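Local coordinates for protein putative (Helicobacter pylori, PDB 4O8S) that probably transfers nucleotides, as a member of the nucleotidyltransferase superfamily related to the AbiEii toxins of type IV toxin-antitoxin systems, at residues Glu4-Met13 with Tyr89-Leu100; Arg144-Asp152 with Asp185-Leu196. All blocks are in the same frame, centred on the assembly; numbering follows the deposited sequence.

From the N terminus, the chain enters helix 4-19 almost at once. Contact 1 lays the first part of this helix against the hairpin formed by strands 82-91 and 98-106, closing a loop of 75 residues that carries two further helices and the earlier strands of the mixed sheet. The chain then leaves the sheet through the short pair 115-118 and 121-124 and becomes helical. Contact 2 closes a smaller loop of 32 residues, joining the start of helix 147-159 to the end of helix 179-192. The two loops follow in series, neither enclosing nor crossing the other. Contact 1 ties helix to sheet and contact 2 helix to helix, with their centres about 24 Å apart.

Contact 1 of 2, residues Glu4-Met13 with Tyr89-Leu100; sequences EQALNHEKLM and YATKDNKEEQTL
L12 pushes its CD2 methyl onto one face of the Y89 ring, 3.7 Å from the centroid and 20° off the ring normal, a CH-pi contact. The opposite face is covered by CB of Q98, from the partner strand, so the tyrosine is a flat plate held between a helix knob and its own hairpin. Y89 takes the crowded position between its backbone N and carbonyl carbon (chi1 72°), and its hydroxyl reaches the edge of the H9 ring, where ND1 and OH share a hydrogen bond of 2.8 Å. A water links the same hydroxyl to O of Q5, while NE2 of H9 bonds to the backbone O of E44; both imidazole nitrogens are thus engaged. L100 fills the groove between H9 and M13: its CD1 lies 3.7 Å from CE1 of H9, and its CD2 meets CD2 of L12.

The hairpin of strands 82-91 and 98-106 belongs to the mixed sheet of the nucleotidyltransferase fold, and helix 4-19 packs on one side of it. At the outer end, near the turn, CG2 of T91 nestles against CB of N8 at 3.6 Å. ND2 of N8 then donates a nearly straight bond to OD2 of D93 (2.8 Å, 169°), in the plane of its own amide but from above the carboxylate plane. A second water joins ND2 of N8 to OG1 of T91. OE2 of E4 comes within 3.0 Å of OD2 of D93, two acceptors of like charge, though D93 is poorly ordered.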
# COMPACT_ATOMS: atom_id res chain seq x y z
N GLU A 4 18.05 5.04 -11.30
CA GLU A 4 18.85 3.83 -11.11
C GLU A 4 18.85 3.43 -9.64
O GLU A 4 18.85 2.24 -9.29
CB GLU A 4 20.28 4.05 -11.61
CG GLU A 4 21.22 2.85 -11.46
CD GLU A 4 22.36 2.85 -12.48
OE1 GLU A 4 22.12 3.22 -13.66
OE2 GLU A 4 23.50 2.48 -12.12
N GLN A 5 18.84 4.44 -8.78
CA GLN A 5 18.73 4.24 -7.34
C GLN A 5 17.39 3.55 -7.02
O GLN A 5 17.35 2.58 -6.27
CB GLN A 5 18.83 5.60 -6.64
CG GLN A 5 18.50 5.58 -5.15
CD GLN A 5 18.43 6.97 -4.55
OE1 GLN A 5 19.11 7.90 -5.00
NE2 GLN A 5 17.61 7.13 -3.51
N ALA A 6 16.31 4.05 -7.61
CA ALA A 6 14.99 3.44 -7.42
C ALA A 6 14.97 2.01 -7.96
O ALA A 6 14.37 1.11 -7.34
CB ALA A 6 13.92 4.29 -8.10
N LEU A 7 15.61 1.79 -9.11
CA LEU A 7 15.65 0.46 -9.74
C LEU A 7 16.31 -0.58 -8.85
O LEU A 7 15.84 -1.72 -8.76
CB LEU A 7 16.39 0.51 -11.09
CG LEU A 7 15.72 1.14 -12.31
CD1 LEU A 7 16.57 0.88 -13.56
CD2 LEU A 7 14.29 0.62 -12.51
N ASN A 8 17.42 -0.23 -8.22
CA ASN A 8 18.07 -1.18 -7.33
C ASN A 8 17.23 -1.41 -6.08
O ASN A 8 17.15 -2.53 -5.58
CB ASN A 8 19.49 -0.73 -7.00
CG ASN A 8 20.45 -1.00 -8.15
OD1 ASN A 8 20.41 -2.07 -8.76
ND2 ASN A 8 21.27 -0.01 -8.48
N HIS A 9 16.57 -0.36 -5.60
CA HIS A 9 15.66 -0.47 -4.47
C HIS A 9 14.52 -1.45 -4.78
O HIS A 9 14.23 -2.35 -3.98
CB HIS A 9 15.09 0.91 -4.12
CG HIS A 9 14.41 0.96 -2.78
ND1 HIS A 9 15.11 0.87 -1.59
CD2 HIS A 9 13.11 1.11 -2.45
CE1 HIS A 9 14.26 0.96 -0.58
NE2 HIS A 9 13.04 1.10 -1.07
N GLU A 10 13.87 -1.27 -5.93
CA GLU A 10 12.79 -2.19 -6.32
C GLU A 10 13.28 -3.62 -6.42
O GLU A 10 12.59 -4.57 -6.03
CB GLU A 10 12.17 -1.76 -7.66
CG GLU A 10 11.02 -2.70 -8.10
CD GLU A 10 10.23 -2.22 -9.31
OE1 GLU A 10 10.42 -1.08 -9.78
OE2 GLU A 10 9.38 -3.01 -9.80
N LYS A 11 14.49 -3.79 -6.96
CA LYS A 11 15.06 -5.13 -7.12
C LYS A 11 15.26 -5.81 -5.77
O LYS A 11 15.00 -7.01 -5.61
CB LYS A 11 16.38 -5.03 -7.87
CG LYS A 11 17.15 -6.33 -7.99
CD LYS A 11 18.53 -6.03 -8.59
CE LYS A 11 19.30 -7.29 -8.96
NZ LYS A 11 20.65 -6.95 -9.52
N LEU A 12 15.73 -5.05 -4.78
CA LEU A 12 15.91 -5.61 -3.45
C LEU A 12 14.56 -5.93 -2.83
O LEU A 12 14.39 -6.99 -2.25
CB LEU A 12 16.69 -4.66 -2.54
CG LEU A 12 16.76 -5.00 -1.05
CD1 LEU A 12 17.48 -6.31 -0.78
CD2 LEU A 12 17.45 -3.84 -0.32
N MSE A 13 13.60 -5.01 -2.95
CA MSE A 13 12.28 -5.26 -2.39
C MSE A 13 11.64 -6.53 -2.96
O MSE A 13 11.13 -7.36 -2.20
CB MSE A 13 11.36 -4.06 -2.62
CG MSE A 13 11.77 -2.81 -1.86
SE MSE A 13 10.25 -1.52 -1.91
CE MSE A 13 10.11 -1.23 -3.83
N TYR A 89 21.92 -0.98 2.96
CA TYR A 89 22.53 -1.65 1.82
C TYR A 89 23.16 -0.65 0.88
O TYR A 89 22.85 0.55 0.91
CB TYR A 89 21.47 -2.47 1.05
CG TYR A 89 20.50 -1.60 0.27
CD1 TYR A 89 19.34 -1.11 0.86
CD2 TYR A 89 20.75 -1.27 -1.06
CE1 TYR A 89 18.46 -0.32 0.15
CE2 TYR A 89 19.87 -0.48 -1.77
CZ TYR A 89 18.73 -0.02 -1.17
OH TYR A 89 17.87 0.78 -1.88
N ALA A 90 24.04 -1.17 0.02
CA ALA A 90 24.63 -0.39 -1.07
C ALA A 90 24.50 -1.22 -2.34
O ALA A 90 24.03 -2.37 -2.30
CB ALA A 90 26.10 -0.07 -0.79
N THR A 91 24.90 -0.64 -3.47
CA THR A 91 24.84 -1.35 -4.75
C THR A 91 26.22 -1.41 -5.39
O THR A 91 27.19 -0.86 -4.84
CB THR A 91 23.87 -0.67 -5.74
OG1 THR A 91 24.39 0.61 -6.13
CG2 THR A 91 22.52 -0.47 -5.11
N LYS A 92 26.32 -2.08 -6.53
CA LYS A 92 27.55 -2.05 -7.32
C LYS A 92 27.63 -0.70 -8.03
O LYS A 92 28.72 -0.17 -8.26
CB LYS A 92 27.57 -3.19 -8.33
CG LYS A 92 27.52 -4.58 -7.69
CD LYS A 92 28.53 -4.72 -6.55
CE LYS A 92 28.48 -6.11 -5.93
NZ LYS A 92 28.83 -7.17 -6.92
N ASP A 93 26.46 -0.15 -8.34
CA ASP A 93 26.35 1.11 -9.05
C ASP A 93 26.72 2.30 -8.15
O ASP A 93 27.01 3.40 -8.64
CB ASP A 93 24.93 1.28 -9.58
CG ASP A 93 24.40 0.03 -10.28
OD1 ASP A 93 25.20 -0.90 -10.54
OD2 ASP A 93 23.18 -0.03 -10.56
N ASN A 94 26.72 2.06 -6.84
CA ASN A 94 26.87 3.12 -5.85
C ASN A 94 27.11 2.54 -4.46
O ASN A 94 26.38 1.64 -4.03
CB ASN A 94 25.60 3.98 -5.84
CG ASN A 94 25.77 5.26 -5.06
OD1 ASN A 94 26.59 5.34 -4.14
ND2 ASN A 94 24.98 6.28 -5.42
N LYS A 95 28.12 3.05 -3.76
CA LYS A 95 28.45 2.55 -2.43
C LYS A 95 27.85 3.41 -1.31
O LYS A 95 28.08 3.16 -0.12
CB LYS A 95 29.96 2.40 -2.24
CG LYS A 95 30.57 1.21 -3.01
CD LYS A 95 29.74 -0.06 -2.83
CE LYS A 95 30.40 -1.28 -3.50
NZ LYS A 95 30.64 -1.09 -4.97
N GLU A 96 27.07 4.42 -1.69
CA GLU A 96 26.36 5.25 -0.72
C GLU A 96 25.21 4.46 -0.10
O GLU A 96 24.41 3.85 -0.81
CB GLU A 96 25.84 6.52 -1.39
CG GLU A 96 24.71 7.21 -0.62
CD GLU A 96 24.30 8.52 -1.26
OE1 GLU A 96 25.14 9.46 -1.28
OE2 GLU A 96 23.15 8.62 -1.74
N GLU A 97 25.14 4.49 1.23
CA GLU A 97 24.22 3.62 1.97
C GLU A 97 22.76 4.05 1.84
O GLU A 97 22.41 5.21 2.06
CB GLU A 97 24.62 3.51 3.45
CG GLU A 97 23.79 2.50 4.25
CD GLU A 97 24.42 2.14 5.60
OE1 GLU A 97 25.22 1.18 5.65
OE2 GLU A 97 24.09 2.81 6.61
N GLN A 98 21.91 3.10 1.48
CA GLN A 98 20.49 3.35 1.37
C GLN A 98 19.79 2.57 2.47
O GLN A 98 20.37 1.64 3.04
CB GLN A 98 19.96 2.86 0.01
CG GLN A 98 20.68 3.45 -1.21
CD GLN A 98 20.75 4.96 -1.16
OE1 GLN A 98 21.83 5.55 -1.20
NE2 GLN A 98 19.59 5.61 -1.08
N THR A 99 18.55 2.95 2.75
CA THR A 99 17.77 2.27 3.77
C THR A 99 16.46 1.72 3.19
O THR A 99 15.72 2.44 2.52
CB THR A 99 17.46 3.21 4.95
OG1 THR A 99 18.69 3.64 5.56
CG2 THR A 99 16.58 2.50 6.00
N LEU A 100 16.19 0.44 3.46
CA LEU A 100 14.88 -0.15 3.24
C LEU A 100 14.21 -0.40 4.58
O LEU A 100 14.71 -1.17 5.41
CB LEU A 100 14.99 -1.47 2.47
CG LEU A 100 13.68 -2.28 2.36
CD1 LEU A 100 12.62 -1.45 1.68
CD2 LEU A 100 13.90 -3.57 1.59
O HOH W 1 19.15 1.91 -4.24
O HOH W 2 22.23 2.59 -7.08

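Contact 2 of 2, residues Arg144-Asp152 with Asp185-Leu196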
# COMPACT_ATOMS: atom_id res chain seq x y z
N ARG A 144 -4.15 10.17 9.75
CA ARG A 144 -2.97 10.92 9.37
C ARG A 144 -3.31 11.81 8.18
O ARG A 144 -4.44 11.78 7.67
CB ARG A 144 -1.82 9.98 9.00
CG ARG A 144 -2.19 8.99 7.90
CD ARG A 144 -0.96 8.32 7.32
NE ARG A 144 -1.31 7.45 6.20
CZ ARG A 144 -0.91 6.18 6.09
NH1 ARG A 144 -0.14 5.63 7.03
NH2 ARG A 144 -1.28 5.46 5.04
N THR A 145 -2.33 12.60 7.74
CA THR A 145 -2.54 13.54 6.66
C THR A 145 -1.38 13.41 5.68
O THR A 145 -0.38 14.13 5.76
CB THR A 145 -2.65 14.98 7.19
OG1 THR A 145 -3.77 15.07 8.08
CG2 THR A 145 -2.84 15.97 6.03
N LYS A 146 -1.51 12.45 4.76
CA LYS A 146 -0.46 12.16 3.79
C LYS A 146 -1.09 12.04 2.41
O LYS A 146 -2.02 11.25 2.21
CB LYS A 146 0.29 10.88 4.17
CG LYS A 146 1.20 11.02 5.40
CD LYS A 146 2.31 12.06 5.18
CE LYS A 146 3.24 12.16 6.38
NZ LYS A 146 4.38 13.09 6.08
N ALA A 147 -0.58 12.82 1.47
CA ALA A 147 -1.21 12.92 0.17
C ALA A 147 -1.25 11.58 -0.58
O ALA A 147 -2.11 11.36 -1.45
CB ALA A 147 -0.51 13.97 -0.66
N ARG A 148 -0.32 10.69 -0.24
CA ARG A 148 -0.29 9.35 -0.82
C ARG A 148 -1.60 8.62 -0.62
O ARG A 148 -1.99 7.82 -1.48
CB ARG A 148 0.84 8.52 -0.21
CG ARG A 148 2.20 8.97 -0.67
CD ARG A 148 3.32 8.44 0.24
NE ARG A 148 4.56 9.16 -0.02
CZ ARG A 148 5.76 8.80 0.43
NH1 ARG A 148 5.92 7.71 1.18
NH2 ARG A 148 6.82 9.55 0.13
N ASP A 149 -2.28 8.88 0.49
CA ASP A 149 -3.55 8.23 0.75
C ASP A 149 -4.57 8.64 -0.31
O ASP A 149 -5.38 7.82 -0.78
CB ASP A 149 -4.06 8.59 2.15
CG ASP A 149 -3.18 8.03 3.25
OD1 ASP A 149 -2.43 7.06 2.98
OD2 ASP A 149 -3.22 8.56 4.39
N LEU A 150 -4.53 9.91 -0.70
CA LEU A 150 -5.44 10.41 -1.72
C LEU A 150 -5.10 9.84 -3.09
O LEU A 150 -5.98 9.35 -3.80
CB LEU A 150 -5.39 11.94 -1.77
CG LEU A 150 -6.30 12.57 -2.82
CD1 LEU A 150 -7.75 12.13 -2.63
CD2 LEU A 150 -6.20 14.08 -2.76
N PHE A 151 -3.82 9.88 -3.44
CA PHE A 151 -3.36 9.32 -4.71
C PHE A 151 -3.80 7.87 -4.83
O PHE A 151 -4.34 7.44 -5.86
CB PHE A 151 -1.83 9.36 -4.75
CG PHE A 151 -1.25 8.92 -6.07
CD1 PHE A 151 -1.09 7.56 -6.36
CD2 PHE A 151 -0.86 9.86 -7.03
CE1 PHE A 151 -0.56 7.14 -7.59
CE2 PHE A 151 -0.33 9.45 -8.26
CZ PHE A 151 -0.17 8.09 -8.54
N ASP A 152 -3.52 7.10 -3.78
CA ASP A 152 -3.79 5.67 -3.82
C ASP A 152 -5.27 5.36 -3.87
O ASP A 152 -5.69 4.47 -4.63
CB ASP A 152 -3.13 4.97 -2.64
CG ASP A 152 -1.63 5.18 -2.61
OD1 ASP A 152 -1.07 5.53 -3.66
OD2 ASP A 152 -1.02 4.99 -1.53
N ASP A 185 -6.21 20.32 2.71
CA ASP A 185 -5.52 19.37 3.58
C ASP A 185 -4.19 18.85 3.03
O ASP A 185 -3.25 18.62 3.78
CB ASP A 185 -6.43 18.20 3.94
CG ASP A 185 -7.58 18.61 4.83
OD1 ASP A 185 -7.57 19.77 5.31
OD2 ASP A 185 -8.49 17.78 5.04
N TYR A 186 -4.10 18.68 1.71
CA TYR A 186 -2.96 17.94 1.15
C TYR A 186 -1.95 18.74 0.35
O TYR A 186 -0.87 18.23 0.05
CB TYR A 186 -3.46 16.78 0.27
CG TYR A 186 -4.11 15.66 1.04
CD1 TYR A 186 -3.38 14.89 1.94
CD2 TYR A 186 -5.45 15.35 0.85
CE1 TYR A 186 -3.98 13.84 2.64
CE2 TYR A 186 -6.05 14.30 1.55
CZ TYR A 186 -5.31 13.56 2.44
OH TYR A 186 -5.90 12.52 3.13
N LEU A 187 -2.29 19.98 -0.01
CA LEU A 187 -1.43 20.74 -0.93
C LEU A 187 0.02 20.87 -0.50
O LEU A 187 0.94 20.71 -1.31
CB LEU A 187 -2.03 22.11 -1.27
CG LEU A 187 -1.30 22.78 -2.44
CD1 LEU A 187 -1.23 21.84 -3.62
CD2 LEU A 187 -1.96 24.08 -2.86
N VAL A 188 0.24 21.15 0.79
CA VAL A 188 1.60 21.27 1.30
C VAL A 188 2.35 19.94 1.19
O VAL A 188 3.48 19.88 0.70
CB VAL A 188 1.64 21.75 2.77
CG1 VAL A 188 3.05 21.57 3.37
CG2 VAL A 188 1.18 23.21 2.87
N ASP A 189 1.70 18.87 1.64
CA ASP A 189 2.33 17.56 1.62
C ASP A 189 2.65 17.13 0.19
O ASP A 189 3.75 16.64 -0.07
CB ASP A 189 1.45 16.52 2.31
CG ASP A 189 2.21 15.24 2.65
OD1 ASP A 189 3.33 15.36 3.23
OD2 ASP A 189 1.71 14.14 2.33
N VAL A 190 1.73 17.35 -0.75
CA VAL A 190 2.01 17.03 -2.16
C VAL A 190 3.29 17.69 -2.67
O VAL A 190 4.16 17.01 -3.23
CB VAL A 190 0.87 17.45 -3.11
CG1 VAL A 190 1.33 17.33 -4.56
CG2 VAL A 190 -0.37 16.61 -2.89
N LYS A 191 3.41 19.00 -2.49
CA LYS A 191 4.56 19.73 -3.03
C LYS A 191 5.88 19.28 -2.42
O LYS A 191 6.94 19.35 -3.06
CB LYS A 191 4.36 21.24 -2.86
CG LYS A 191 3.07 21.76 -3.49
CD LYS A 191 3.05 21.54 -4.99
CE LYS A 191 1.68 21.89 -5.59
NZ LYS A 191 1.47 21.34 -6.98
N LEU A 192 5.81 18.82 -1.17
CA LEU A 192 6.99 18.36 -0.45
C LEU A 192 7.30 16.88 -0.69
O LEU A 192 8.43 16.44 -0.48
CB LEU A 192 6.82 18.62 1.05
CG LEU A 192 6.81 20.09 1.48
CD1 LEU A 192 6.50 20.23 2.96
CD2 LEU A 192 8.15 20.72 1.14
N ASP A 193 6.31 16.11 -1.14
CA ASP A 193 6.51 14.68 -1.38
C ASP A 193 7.12 14.42 -2.77
O ASP A 193 6.45 14.59 -3.80
CB ASP A 193 5.17 13.95 -1.24
CG ASP A 193 5.33 12.43 -1.17
OD1 ASP A 193 6.36 11.90 -1.64
OD2 ASP A 193 4.40 11.76 -0.65
N ALA A 194 8.37 13.97 -2.79
CA ALA A 194 9.09 13.70 -4.04
C ALA A 194 8.54 12.50 -4.83
O ALA A 194 8.87 12.32 -6.00
CB ALA A 194 10.58 13.51 -3.78
N LEU A 195 7.72 11.68 -4.18
CA LEU A 195 7.07 10.56 -4.87
C LEU A 195 5.80 11.03 -5.62
O LEU A 195 5.25 10.29 -6.44
CB LEU A 195 6.77 9.41 -3.90
CG LEU A 195 7.99 8.78 -3.19
CD1 LEU A 195 7.64 7.46 -2.52
CD2 LEU A 195 9.14 8.58 -4.16
N LEU A 196 5.37 12.26 -5.34
CA LEU A 196 4.12 12.79 -5.88
C LEU A 196 4.26 14.10 -6.64
O LEU A 196 3.52 14.34 -7.61
CB LEU A 196 3.12 13.02 -4.74
CG LEU A 196 2.73 11.85 -3.84
CD1 LEU A 196 1.87 12.35 -2.69
CD2 LEU A 196 2.02 10.76 -4.63
O HOH W 3 -3.94 10.99 4.61
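The CG2 methyl of T145 rests against the backbone O of D185 at the start of this contact, and Y186 follows with the broadest surface. The Y186 ring lies along the backbone of K146 and A147, its CD1 3.4 Å from CA of A147, while L150 covers one face with CB and meets CD2 through its own CD2. A water connects the Y186 hydroxyl to N of K146. The nearby carboxylate of D149 is gripped side-on by R144 and also paired with K133 of helix 126-139.

One turn on, D189 holds CG anti to its backbone N (chi1 -164°), which carries the carboxylate out toward the backbone where helix 147-159 starts. Its OD2 uses the anti lone pair to accept a hydrogen bond from N of A147 (2.8 Å, 168°), and NZ of K146 forms a long salt bridge to OD1. The short segments of the two helices run at 95° to each other, in the helical part that follows the sheet of this nucleotidyltransferase-like chain. CB of A147 meets CG2 of V190 at 3.5 Å, tighter than usual van der Waals contact.

Beyond the helix, D193 receives R148 side-on, NE to OD2 (2.7 Å) and NH2 to OD1 (3.0 Å). N of L195 reaches that OD1 from the other face of the carboxylate, making an Asx turn that would hold the acid in place. L195 lays CD1 over one face of the R148 guanidinium. Last comes L196, with CD1 3.5 Å from CB of A147 and CD2 against the F151 ring.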